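Local coordinates for protein cortical-lytic enzyme (Clostridium perfringens, PDB 5JIP) that probably acts as a muramidase (lysozyme), cleaving the glycan backbone of the spore cortex peptidoglycan during germination, at residues A[12-17]-A[35-40]; A[16-21]-A[216-221]; A[29-34]-A[208-213]; A[106-111]-A[224-229]. One frame throughout, in Å; residues are numbered along the deposited sequence.

Contact 1. Residues A[12-17]-A[35-40]; sequences LSTFGP and SDFIYL
The ring of F37 turns one face to the backbone of F15 and G16, which sit toward its rim. With CG held between its own backbone N and carbonyl carbon, chi1 of 57° sets the ring against the backbone of segment 12-17. G16 CA makes a CH-pi contact 4.0 Å from the ring centroid, over the face that G16 N and F15 C also cover. T14 meets the same ring at its edge, placing OG1 3.6 Å from F37 CE2, while that hydroxyl is hydrogen-bonded to P223 O. D36 grips F15 twice. Its backbone N donates to F15 O at 2.8 Å, nearly in line with the carbonyl, and D36 OD2 takes F15 N on its anti lone pair at 2.9 Å through a bent bond. Further along, P17 O accepts from Y39 N at 3.1 Å. The P17 and I38 side chains lie at an oblique angle, CG 4.1 Å from CG1, and P17 CD rests 3.3 Å from S35 OG. F37 O is buried without a hydrogen-bond donor and faces G16 CA, a closeness possible because G16 carries no side chain. Parallel strands 15-19 and 38-44, linked through helix 28-34, form the first beta-alpha-beta unit of the TIM-like barrel of family 25 glycoside hydrolases.

Contact 2. Residues A[16-21]-A[216-221]; sequences GPDLNE and PVDLNW
Antiparallel pairing of strand 16-19 with strand 217-221 closes the family 25 barrel, whose other principal strands run parallel. G16 and N220 form a hydrogen-bonded pair: G16 N donates to N220 O at 3.1 Å, and the return bond from N220 N to G16 O is weak. The N220 side chain reinforces it, for ND2 bridges to G16 O at 3.1 Å and to D18 OD1 at 2.8 Å. The second bond is nearly straight (168°), lies in the amide plane and uses the anti lone pair of the carboxylate oxygen; the amide and carboxylate planes are 39° apart. A chi1 of 56° swings the D18 carboxylate over strand 217-221, bringing D18 OD2 to 2.6 Å from D218 OD2. Beyond it, a water accepts from D218 N and donates to D18 O. The other face is apolar: P17 CB sits against V217 CG2 at 3.9 Å and L219 CD2, and L19 CD2 meets the same valine methyl at 3.7 Å. Since Q203 NE2 also donates to D18 OD1, two side-chain amides grip that oxygen, and because N220 OD1 is taken by W176 NE1, the N220 amide is held from both ends, which fixes its rotation.

Contact 3. Residues A[29-34]-A[208-213]; sequences LTLAKN and GKLDGV
A type II beta turn from L210 to V213, closed by a bond from V213 N to L210 O, presents the D211-G212 peptide to T30, L31 and N34 of helix 28-34. N34 ND2 donates to D211 O at 2.9 Å with the acceptor in the amide plane and an angle of 160° at the hydrogen; chi1 of 62° turns the amide across to the turn. T30 CG2 and L31 CD2 each approach D211 O to 3.5 Å, and so this oxygen is bordered by two methyls besides its donor. L31 then reaches past the peptide into an apolar patch, where its CD2 touches L210 CD2 at 3.7 Å and lies 4.0 Å from V213 CG2. The other L210 branch meets the N34 amide at a slant, CD1 3.6 Å from ND2. G212 takes the positive phi (107°) of the turn, and having no side chain it lets T30 CB come within 3.9 Å of its CA. A backbone bond between G212 and N27, just ahead of the helix, adds to the join. Near the surface of the barrel, the contact packs the helix of the first beta-alpha-beta unit against the loop connecting strand 201-208 to strand 217-221, the last two barrel strands.

Contact 4. Residues A[106-111]-A[224-229]; sequences GDLFPV and NSIDSL. With MG (magnesium ion), chain E.
L229 O approaches F109 in two ways at once: it accepts a hydrogen bond from F109 N at 3.0 Å, and it stands 3.6 Å above the plane of the same residue's ring, offset toward the rim. The donor lies nearly along the carbonyl direction, yet the bond is bent at the hydrogen (130°), and L108 CA adds a CH...O contact to L229 O at 3.3 Å. A second carbonyl, S228 O, comes within 3.3 Å of F109 CE2, and L229 CD2 touches F109 CD2 at 4.1 Å. L108 takes the apolar part, its CD2 meeting L229 CB at 4.0 Å and, more distantly, the CD1 methyl of I226. These carbonyls belong to a short 3-10 segment, 226-229, which is entered through an ST turn, S225 OG accepting from D227 N. It lies on the connection from the last barrel strand to the C-terminal beta-sheet region, whose residues T306 and D308 also touch F109, while on the barrel side F109 O accepts from Y39 OH. D227 binds the magnesium ion through its backbone O at 2.2 Å, not through its carboxylate, whose OD2 instead accepts from D257 N. Two waters, M230 O, D258 OD2 and D304 OD2 bring the ligands to six.

How the contacts relate
Contacts 1 and 2 are buried and share G16 and P17: strand 15-19 pairs in parallel with 38-44 in the one and antiparallel with 217-221 in the other, and L19 N and Y39 O tie them together. Contact 3 lies nearer the surface and carries a single hydrogen bond across, but its L31 and L210 pack against I38 and L219 of the sheet. Contact 4, partly buried near the centre of the chain, meets contact 1 through Y39 and F109. Backbone bonds run through contacts 1 and 2; contact 1 adds a ring face, contact 2 the buried D18 carboxylate and N220 amide, whereas carbonyl oxygens and a metal mark contact 4, where barrel meets C-terminal region.

Contact 1. Residues A[12-17]-A[35-40]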
loop_
_atom_site.group_PDB
_atom_site.type_symbol
_atom_site.label_atom_id
_atom_site.label_comp_id
_atom_site.label_asym_id
_atom_site.label_seq_id
_atom_site.Cartn_x
_atom_site.Cartn_y
_atom_site.Cartn_z
ATOM N N LEU A 12 -2.050 15.511 -16.906
ATOM C CA LEU A 12 -1.518 14.167 -16.959
ATOM C C LEU A 12 -2.598 13.126 -17.193
ATOM O O LEU A 12 -2.263 11.947 -17.335
ATOM C CB LEU A 12 -0.770 13.821 -15.667
ATOM C CG LEU A 12 0.452 14.708 -15.415
ATOM C CD1 LEU A 12 1.041 14.416 -14.036
ATOM C CD2 LEU A 12 1.493 14.494 -16.518
ATOM N N SER A 13 -3.873 13.518 -17.206
ATOM C CA SER A 13 -4.934 12.524 -17.274
ATOM C C SER A 13 -4.806 11.681 -18.537
ATOM O O SER A 13 -4.642 12.211 -19.642
ATOM C CB SER A 13 -6.308 13.196 -17.243
ATOM O OG SER A 13 -6.545 13.866 -16.009
ATOM N N THR A 14 -4.937 10.363 -18.371
ATOM C CA THR A 14 -5.018 9.475 -19.521
ATOM C C THR A 14 -6.385 9.607 -20.192
ATOM O O THR A 14 -7.320 10.207 -19.663
ATOM C CB THR A 14 -4.768 8.026 -19.110
ATOM O OG1 THR A 14 -5.637 7.667 -18.037
ATOM C CG2 THR A 14 -3.300 7.828 -18.668
ATOM N N PHE A 15 -6.492 9.006 -21.369
ATOM C CA PHE A 15 -7.626 9.248 -22.245
ATOM C C PHE A 15 -7.880 8.031 -23.117
ATOM O O PHE A 15 -6.942 7.419 -23.630
ATOM C CB PHE A 15 -7.357 10.486 -23.100
ATOM C CG PHE A 15 -8.297 10.644 -24.261
ATOM C CD1 PHE A 15 -9.479 11.343 -24.132
ATOM C CD2 PHE A 15 -7.979 10.104 -25.484
ATOM C CE1 PHE A 15 -10.358 11.487 -25.211
ATOM C CE2 PHE A 15 -8.834 10.248 -26.568
ATOM C CZ PHE A 15 -10.018 10.950 -26.436
ATOM N N GLY A 16 -9.151 7.715 -23.329
ATOM C CA GLY A 16 -9.479 6.646 -24.229
ATOM C C GLY A 16 -10.967 6.450 -24.378
ATOM O O GLY A 16 -11.775 6.899 -23.539
ATOM N N PRO A 17 -11.353 5.735 -25.432
ATOM C CA PRO A 17 -12.767 5.487 -25.692
ATOM C C PRO A 17 -13.264 4.227 -25.005
ATOM O O PRO A 17 -12.490 3.362 -24.592
ATOM C CB PRO A 17 -12.789 5.313 -27.217
ATOM C CG PRO A 17 -11.488 4.580 -27.476
ATOM C CD PRO A 17 -10.500 5.237 -26.538
ATOM N N SER A 35 -4.926 6.749 -28.030
ATOM C CA SER A 35 -5.648 6.308 -26.846
ATOM C C SER A 35 -4.699 5.608 -25.884
ATOM O O SER A 35 -3.915 4.749 -26.300
ATOM C CB SER A 35 -6.796 5.372 -27.233
ATOM O OG SER A 35 -7.687 6.002 -28.131
ATOM N N ASP A 36 -4.781 5.967 -24.599
ATOM C CA ASP A 36 -4.001 5.276 -23.572
ATOM C C ASP A 36 -4.609 3.941 -23.191
ATOM O O ASP A 36 -3.904 3.057 -22.687
ATOM C CB ASP A 36 -3.897 6.142 -22.323
ATOM C CG ASP A 36 -3.181 7.448 -22.579
ATOM O OD1 ASP A 36 -1.966 7.422 -22.870
ATOM O OD2 ASP A 36 -3.819 8.494 -22.481
ATOM N N PHE A 37 -5.905 3.779 -23.414
ATOM C CA PHE A 37 -6.610 2.565 -23.039
ATOM C C PHE A 37 -7.859 2.503 -23.894
ATOM O O PHE A 37 -8.301 3.518 -24.442
ATOM C CB PHE A 37 -6.990 2.555 -21.539
ATOM C CG PHE A 37 -7.830 3.746 -21.120
ATOM C CD1 PHE A 37 -9.205 3.778 -21.355
ATOM C CD2 PHE A 37 -7.244 4.849 -20.530
ATOM C CE1 PHE A 37 -9.964 4.869 -21.001
ATOM C CE2 PHE A 37 -8.000 5.941 -20.164
ATOM C CZ PHE A 37 -9.372 5.953 -20.397
ATOM N N ILE A 38 -8.422 1.300 -24.007
ATOM C CA ILE A 38 -9.726 1.103 -24.639
ATOM C C ILE A 38 -10.556 0.165 -23.770
ATOM O O ILE A 38 -10.118 -0.946 -23.436
ATOM C CB ILE A 38 -9.624 0.510 -26.068
ATOM C CG1 ILE A 38 -8.883 1.462 -26.996
ATOM C CG2 ILE A 38 -11.011 0.195 -26.616
ATOM C CD1 ILE A 38 -8.528 0.827 -28.315
ATOM N N TYR A 39 -11.789 0.576 -23.468
ATOM C CA TYR A 39 -12.787 -0.305 -22.861
ATOM C C TYR A 39 -13.754 -0.853 -23.907
ATOM O O TYR A 39 -14.145 -0.144 -24.834
ATOM C CB TYR A 39 -13.574 0.421 -21.769
ATOM C CG TYR A 39 -12.998 0.152 -20.389
ATOM C CD1 TYR A 39 -13.167 -1.080 -19.761
ATOM C CD2 TYR A 39 -12.274 1.121 -19.725
ATOM C CE1 TYR A 39 -12.643 -1.321 -18.506
ATOM C CE2 TYR A 39 -11.726 0.880 -18.473
ATOM C CZ TYR A 39 -11.898 -0.329 -17.871
ATOM O OH TYR A 39 -11.321 -0.502 -16.632
ATOM N N LEU A 40 -14.099 -2.139 -23.760
ATOM C CA LEU A 40 -15.010 -2.866 -24.639
ATOM C C LEU A 40 -16.159 -3.443 -23.824
ATOM O O LEU A 40 -15.974 -3.865 -22.683
ATOM C CB LEU A 40 -14.314 -4.045 -25.331
ATOM C CG LEU A 40 -12.954 -3.762 -25.997
ATOM C CD1 LEU A 40 -12.296 -5.090 -26.411
ATOM C CD2 LEU A 40 -13.139 -2.811 -27.161
#

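Contact 2. Residues A[16-21]-A[216-221]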
loop_
_atom_site.group_PDB
_atom_site.type_symbol
_atom_site.label_atom_id
_atom_site.label_comp_id
_atom_site.label_asym_id
_atom_site.label_seq_id
_atom_site.Cartn_x
_atom_site.Cartn_y
_atom_site.Cartn_z
ATOM N N GLY A 16 -9.151 7.715 -23.329
ATOM C CA GLY A 16 -9.479 6.646 -24.229
ATOM C C GLY A 16 -10.967 6.450 -24.378
ATOM O O GLY A 16 -11.775 6.899 -23.539
ATOM N N PRO A 17 -11.353 5.735 -25.432
ATOM C CA PRO A 17 -12.767 5.487 -25.692
ATOM C C PRO A 17 -13.264 4.227 -25.005
ATOM O O PRO A 17 -12.490 3.362 -24.592
ATOM C CB PRO A 17 -12.789 5.313 -27.217
ATOM C CG PRO A 17 -11.488 4.580 -27.476
ATOM C CD PRO A 17 -10.500 5.237 -26.538
ATOM N N ASP A 18 -14.588 4.121 -24.909
ATOM C CA ASP A 18 -15.181 2.804 -24.726
ATOM C C ASP A 18 -16.065 2.496 -25.926
ATOM O O ASP A 18 -16.659 3.398 -26.540
ATOM C CB ASP A 18 -15.953 2.669 -23.398
ATOM C CG ASP A 18 -17.037 3.715 -23.227
ATOM O OD1 ASP A 18 -16.716 4.819 -22.742
ATOM O OD2 ASP A 18 -18.203 3.421 -23.563
ATOM N N LEU A 19 -16.096 1.208 -26.272
ATOM C CA LEU A 19 -16.631 0.712 -27.541
ATOM C C LEU A 19 -17.464 -0.541 -27.302
ATOM O O LEU A 19 -17.316 -1.227 -26.286
ATOM C CB LEU A 19 -15.505 0.359 -28.530
ATOM C CG LEU A 19 -14.402 1.380 -28.816
ATOM C CD1 LEU A 19 -13.272 0.720 -29.620
ATOM C CD2 LEU A 19 -14.959 2.563 -29.551
ATOM N N ASN A 20 -18.342 -0.847 -28.252
ATOM C CA ASN A 20 -19.048 -2.119 -28.233
ATOM C C ASN A 20 -19.389 -2.497 -29.672
ATOM O O ASN A 20 -18.898 -1.883 -30.619
ATOM C CB ASN A 20 -20.276 -2.061 -27.317
ATOM C CG ASN A 20 -21.312 -1.033 -27.760
ATOM O OD1 ASN A 20 -21.438 -0.692 -28.940
ATOM N ND2 ASN A 20 -22.043 -0.517 -26.794
ATOM N N GLU A 21 -20.210 -3.535 -29.834
ATOM C CA GLU A 21 -20.472 -4.040 -31.181
ATOM C C GLU A 21 -21.155 -3.025 -32.091
ATOM O O GLU A 21 -21.178 -3.225 -33.318
ATOM C CB GLU A 21 -21.314 -5.302 -31.086
ATOM C CG GLU A 21 -22.729 -5.085 -30.618
ATOM C CD GLU A 21 -23.460 -6.396 -30.478
ATOM O OE1 GLU A 21 -24.192 -6.766 -31.437
ATOM O OE2 GLU A 21 -23.267 -7.069 -29.441
ATOM N N PRO A 216 -19.947 8.621 -33.517
ATOM C CA PRO A 216 -19.797 9.403 -32.278
ATOM C C PRO A 216 -19.556 8.449 -31.119
ATOM O O PRO A 216 -20.273 7.469 -30.949
ATOM C CB PRO A 216 -21.139 10.127 -32.150
ATOM C CG PRO A 216 -21.720 10.115 -33.570
ATOM C CD PRO A 216 -21.272 8.810 -34.136
ATOM N N VAL A 217 -18.526 8.719 -30.331
ATOM C CA VAL A 217 -17.963 7.695 -29.472
ATOM C C VAL A 217 -17.920 8.199 -28.027
ATOM O O VAL A 217 -17.792 9.403 -27.774
ATOM C CB VAL A 217 -16.561 7.286 -30.012
ATOM C CG1 VAL A 217 -15.589 8.471 -29.974
ATOM C CG2 VAL A 217 -16.001 6.094 -29.255
ATOM N N ASP A 218 -18.076 7.268 -27.087
ATOM C CA ASP A 218 -17.876 7.548 -25.663
ATOM C C ASP A 218 -16.402 7.818 -25.401
ATOM O O ASP A 218 -15.546 7.015 -25.776
ATOM C CB ASP A 218 -18.304 6.366 -24.785
ATOM C CG ASP A 218 -19.779 6.034 -24.842
ATOM O OD1 ASP A 218 -20.595 6.841 -25.342
ATOM O OD2 ASP A 218 -20.131 4.938 -24.336
ATOM N N LEU A 219 -16.095 8.935 -24.758
ATOM C CA LEU A 219 -14.716 9.277 -24.430
ATOM C C LEU A 219 -14.560 9.506 -22.929
ATOM O O LEU A 219 -15.480 9.971 -22.243
ATOM C CB LEU A 219 -14.257 10.508 -25.175
ATOM C CG LEU A 219 -14.248 10.371 -26.714
ATOM C CD1 LEU A 219 -13.881 11.699 -27.330
ATOM C CD2 LEU A 219 -13.309 9.233 -27.166
ATOM N N ASN A 220 -13.358 9.216 -22.437
ATOM C CA ASN A 220 -13.118 9.108 -21.002
ATOM C C ASN A 220 -11.774 9.698 -20.624
ATOM O O ASN A 220 -10.771 9.497 -21.322
ATOM C CB ASN A 220 -13.108 7.648 -20.543
ATOM C CG ASN A 220 -14.370 6.906 -20.921
ATOM O OD1 ASN A 220 -15.394 7.051 -20.271
ATOM N ND2 ASN A 220 -14.281 6.055 -21.940
ATOM N N TRP A 221 -11.759 10.390 -19.493
ATOM C CA TRP A 221 -10.527 10.706 -18.794
ATOM C C TRP A 221 -10.252 9.645 -17.738
ATOM O O TRP A 221 -11.166 9.176 -17.045
ATOM C CB TRP A 221 -10.597 12.082 -18.116
ATOM C CG TRP A 221 -10.876 13.219 -19.042
ATOM C CD1 TRP A 221 -11.986 14.003 -19.045
ATOM C CD2 TRP A 221 -10.037 13.692 -20.115
ATOM N NE1 TRP A 221 -11.897 14.948 -20.033
ATOM C CE2 TRP A 221 -10.718 14.775 -20.719
ATOM C CE3 TRP A 221 -8.783 13.322 -20.604
ATOM C CZ2 TRP A 221 -10.184 15.491 -21.783
ATOM C CZ3 TRP A 221 -8.250 14.021 -21.692
ATOM C CH2 TRP A 221 -8.949 15.105 -22.260
HETATM O O HOH W 1 -18.710 4.616 -27.814
#

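Contact 3. Residues A[29-34]-A[208-213]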
loop_
_atom_site.group_PDB
_atom_site.type_symbol
_atom_site.label_atom_id
_atom_site.label_comp_id
_atom_site.label_asym_id
_atom_site.label_seq_id
_atom_site.Cartn_x
_atom_site.Cartn_y
_atom_site.Cartn_z
ATOM N N LEU A 29 -5.399 0.283 -35.135
ATOM C CA LEU A 29 -4.061 0.795 -35.358
ATOM C C LEU A 29 -4.036 2.309 -35.168
ATOM O O LEU A 29 -3.061 2.869 -34.657
ATOM C CB LEU A 29 -3.557 0.396 -36.756
ATOM C CG LEU A 29 -2.091 0.704 -37.014
ATOM C CD1 LEU A 29 -1.207 -0.016 -36.015
ATOM C CD2 LEU A 29 -1.723 0.312 -38.440
ATOM N N THR A 30 -5.100 2.988 -35.577
ATOM C CA THR A 30 -5.176 4.424 -35.359
ATOM C C THR A 30 -5.359 4.744 -33.877
ATOM O O THR A 30 -4.708 5.650 -33.344
ATOM C CB THR A 30 -6.324 4.991 -36.177
ATOM O OG1 THR A 30 -6.095 4.690 -37.555
ATOM C CG2 THR A 30 -6.460 6.509 -36.002
ATOM N N LEU A 31 -6.227 4.000 -33.196
ATOM C CA LEU A 31 -6.458 4.258 -31.779
ATOM C C LEU A 31 -5.206 4.005 -30.939
ATOM O O LEU A 31 -5.031 4.622 -29.889
ATOM C CB LEU A 31 -7.602 3.382 -31.295
ATOM C CG LEU A 31 -9.004 3.713 -31.842
ATOM C CD1 LEU A 31 -10.028 2.732 -31.303
ATOM C CD2 LEU A 31 -9.388 5.148 -31.492
ATOM N N ALA A 32 -4.345 3.087 -31.369
ATOM C CA ALA A 32 -3.124 2.807 -30.619
ATOM C C ALA A 32 -2.265 4.046 -30.483
ATOM O O ALA A 32 -1.471 4.157 -29.537
ATOM C CB ALA A 32 -2.329 1.690 -31.297
ATOM N N LYS A 33 -2.399 4.985 -31.419
ATOM C CA LYS A 33 -1.588 6.194 -31.435
ATOM C C LYS A 33 -2.190 7.320 -30.618
ATOM O O LYS A 33 -1.451 8.228 -30.203
ATOM C CB LYS A 33 -1.401 6.718 -32.868
ATOM C CG LYS A 33 -0.632 5.803 -33.777
ATOM C CD LYS A 33 0.799 5.600 -33.302
ATOM C CE LYS A 33 1.153 4.116 -33.263
ATOM N NZ LYS A 33 0.788 3.465 -31.973
ATOM N N ASN A 34 -3.496 7.289 -30.365
ATOM C CA ASN A 34 -4.143 8.397 -29.686
ATOM C C ASN A 34 -4.862 8.025 -28.396
ATOM O O ASN A 34 -5.340 8.929 -27.707
ATOM C CB ASN A 34 -5.105 9.133 -30.647
ATOM C CG ASN A 34 -6.249 8.270 -31.156
ATOM O OD1 ASN A 34 -6.651 7.270 -30.530
ATOM N ND2 ASN A 34 -6.792 8.662 -32.309
ATOM N N GLY A 208 -18.372 11.953 -28.830
ATOM C CA GLY A 208 -17.083 12.499 -29.144
ATOM C C GLY A 208 -16.639 12.157 -30.552
ATOM O O GLY A 208 -17.175 11.269 -31.212
ATOM N N LYS A 209 -15.636 12.891 -31.007
ATOM C CA LYS A 209 -14.989 12.651 -32.297
ATOM C C LYS A 209 -13.548 12.254 -32.044
ATOM O O LYS A 209 -12.769 13.034 -31.475
ATOM C CB LYS A 209 -15.064 13.897 -33.181
ATOM C CG LYS A 209 -14.331 13.787 -34.515
ATOM C CD LYS A 209 -14.410 15.133 -35.258
ATOM C CE LYS A 209 -13.892 15.041 -36.687
ATOM N NZ LYS A 209 -12.404 15.079 -36.755
ATOM N N LEU A 210 -13.199 11.033 -32.437
ATOM C CA LEU A 210 -11.831 10.538 -32.288
ATOM C C LEU A 210 -11.423 9.786 -33.539
ATOM O O LEU A 210 -12.127 8.860 -33.947
ATOM C CB LEU A 210 -11.709 9.599 -31.097
ATOM C CG LEU A 210 -10.312 9.091 -30.747
ATOM C CD1 LEU A 210 -9.349 10.243 -30.406
ATOM C CD2 LEU A 210 -10.439 8.124 -29.590
ATOM N N ASP A 211 -10.291 10.176 -34.129
ATOM C CA ASP A 211 -9.754 9.465 -35.290
ATOM C C ASP A 211 -9.606 7.993 -34.941
ATOM O O ASP A 211 -9.029 7.648 -33.913
ATOM C CB ASP A 211 -8.380 10.036 -35.693
ATOM C CG ASP A 211 -8.468 11.346 -36.476
ATOM O OD1 ASP A 211 -9.585 11.859 -36.704
ATOM O OD2 ASP A 211 -7.392 11.870 -36.857
ATOM N N GLY A 212 -10.138 7.130 -35.785
ATOM C CA GLY A 212 -10.084 5.710 -35.535
ATOM C C GLY A 212 -11.396 5.109 -35.114
ATOM O O GLY A 212 -11.496 3.873 -35.023
ATOM N N VAL A 213 -12.409 5.935 -34.851
ATOM C CA VAL A 213 -13.771 5.475 -34.643
ATOM C C VAL A 213 -14.662 6.296 -35.556
ATOM O O VAL A 213 -14.592 7.531 -35.542
ATOM C CB VAL A 213 -14.223 5.612 -33.180
ATOM C CG1 VAL A 213 -15.633 5.133 -33.035
ATOM C CG2 VAL A 213 -13.297 4.826 -32.272
#

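Contact 4. Residues A[106-111]-A[224-229]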
loop_
_atom_site.group_PDB
_atom_site.type_symbol
_atom_site.label_atom_id
_atom_site.label_comp_id
_atom_site.label_asym_id
_atom_site.label_seq_id
_atom_site.Cartn_x
_atom_site.Cartn_y
_atom_site.Cartn_z
ATOM N N GLY A 106 -8.430 -9.226 -18.406
ATOM C CA GLY A 106 -8.184 -7.966 -19.082
ATOM C C GLY A 106 -7.015 -7.214 -18.470
ATOM O O GLY A 106 -6.542 -7.516 -17.375
ATOM N N ASP A 107 -6.550 -6.198 -19.208
ATOM C CA ASP A 107 -5.497 -5.333 -18.691
ATOM C C ASP A 107 -6.043 -4.327 -17.685
ATOM O O ASP A 107 -5.420 -4.072 -16.648
ATOM C CB ASP A 107 -4.829 -4.583 -19.832
ATOM C CG ASP A 107 -4.388 -5.497 -20.950
ATOM O OD1 ASP A 107 -3.831 -6.568 -20.635
ATOM O OD2 ASP A 107 -4.565 -5.103 -22.123
ATOM N N LEU A 108 -7.181 -3.717 -17.995
ATOM C CA LEU A 108 -7.782 -2.729 -17.119
ATOM C C LEU A 108 -8.769 -3.410 -16.181
ATOM O O LEU A 108 -9.153 -4.568 -16.395
ATOM C CB LEU A 108 -8.509 -1.670 -17.926
ATOM C CG LEU A 108 -7.884 -1.282 -19.250
ATOM C CD1 LEU A 108 -8.838 -0.380 -20.053
ATOM C CD2 LEU A 108 -6.561 -0.576 -18.984
ATOM N N PHE A 109 -9.180 -2.671 -15.128
ATOM C CA PHE A 109 -10.227 -3.135 -14.218
ATOM C C PHE A 109 -11.382 -3.689 -15.045
ATOM O O PHE A 109 -11.956 -2.966 -15.868
ATOM C CB PHE A 109 -10.826 -2.022 -13.332
ATOM C CG PHE A 109 -9.884 -1.384 -12.345
ATOM C CD1 PHE A 109 -9.435 -2.068 -11.220
ATOM C CD2 PHE A 109 -9.546 -0.046 -12.484
ATOM C CE1 PHE A 109 -8.616 -1.439 -10.319
ATOM C CE2 PHE A 109 -8.743 0.589 -11.574
ATOM C CZ PHE A 109 -8.272 -0.087 -10.498
ATOM N N PRO A 110 -11.809 -4.912 -14.800
ATOM C CA PRO A 110 -13.140 -5.307 -15.252
ATOM C C PRO A 110 -14.179 -4.363 -14.667
ATOM O O PRO A 110 -14.009 -3.846 -13.564
ATOM C CB PRO A 110 -13.293 -6.737 -14.713
ATOM C CG PRO A 110 -11.893 -7.190 -14.426
ATOM C CD PRO A 110 -11.163 -5.963 -13.999
ATOM N N VAL A 111 -15.242 -4.100 -15.432
ATOM C CA VAL A 111 -16.216 -3.078 -15.070
ATOM C C VAL A 111 -17.626 -3.673 -15.038
ATOM O O VAL A 111 -18.025 -4.411 -15.952
ATOM C CB VAL A 111 -16.147 -1.890 -16.049
ATOM C CG1 VAL A 111 -17.372 -0.998 -15.973
ATOM C CG2 VAL A 111 -14.906 -1.069 -15.785
ATOM N N ASN A 224 -3.814 9.638 -13.839
ATOM C CA ASN A 224 -2.589 10.220 -14.360
ATOM C C ASN A 224 -1.658 9.181 -14.954
ATOM O O ASN A 224 -0.865 9.499 -15.850
ATOM C CB ASN A 224 -1.882 10.974 -13.249
ATOM C CG ASN A 224 -2.624 12.226 -12.856
ATOM O OD1 ASN A 224 -3.693 12.530 -13.398
ATOM N ND2 ASN A 224 -2.057 12.977 -11.932
ATOM N N SER A 225 -1.720 7.951 -14.460
ATOM C CA SER A 225 -0.926 6.858 -14.988
ATOM C C SER A 225 -1.817 5.700 -15.403
ATOM O O SER A 225 -2.726 5.310 -14.671
ATOM C CB SER A 225 0.072 6.351 -13.962
ATOM O OG SER A 225 0.779 5.257 -14.505
ATOM N N ILE A 226 -1.502 5.124 -16.564
ATOM C CA ILE A 226 -2.189 3.920 -17.018
ATOM C C ILE A 226 -2.035 2.802 -15.989
ATOM O O ILE A 226 -2.887 1.916 -15.887
ATOM C CB ILE A 226 -1.657 3.508 -18.406
ATOM C CG1 ILE A 226 -2.423 2.309 -18.936
ATOM C CG2 ILE A 226 -0.181 3.174 -18.356
ATOM C CD1 ILE A 226 -3.891 2.654 -19.305
ATOM N N ASP A 227 -0.944 2.821 -15.223
ATOM C CA ASP A 227 -0.713 1.801 -14.213
ATOM C C ASP A 227 -1.851 1.747 -13.199
ATOM O O ASP A 227 -2.170 0.667 -12.689
ATOM C CB ASP A 227 0.619 2.060 -13.492
ATOM C CG ASP A 227 1.832 2.062 -14.423
ATOM O OD1 ASP A 227 1.770 1.475 -15.493
ATOM O OD2 ASP A 227 2.867 2.658 -14.044
ATOM N N SER A 228 -2.513 2.879 -12.952
ATOM C CA SER A 228 -3.580 2.931 -11.954
ATOM C C SER A 228 -4.861 2.234 -12.420
ATOM O O SER A 228 -5.777 2.080 -11.624
ATOM C CB SER A 228 -3.882 4.375 -11.594
ATOM O OG SER A 228 -2.760 4.944 -10.925
ATOM N N LEU A 229 -4.949 1.850 -13.691
ATOM C CA LEU A 229 -6.063 1.048 -14.180
ATOM C C LEU A 229 -5.740 -0.438 -14.245
ATOM O O LEU A 229 -6.670 -1.253 -14.404
ATOM C CB LEU A 229 -6.478 1.519 -15.588
ATOM C CG LEU A 229 -7.064 2.935 -15.704
ATOM C CD1 LEU A 229 -7.361 3.266 -17.160
ATOM C CD2 LEU A 229 -8.334 3.062 -14.833
HETATM MG MG MG E . -2.320 -0.654 -10.981
HETATM O O HOH W 2 -4.362 -0.290 -10.630
HETATM O O HOH W 3 -0.279 -1.175 -11.298
#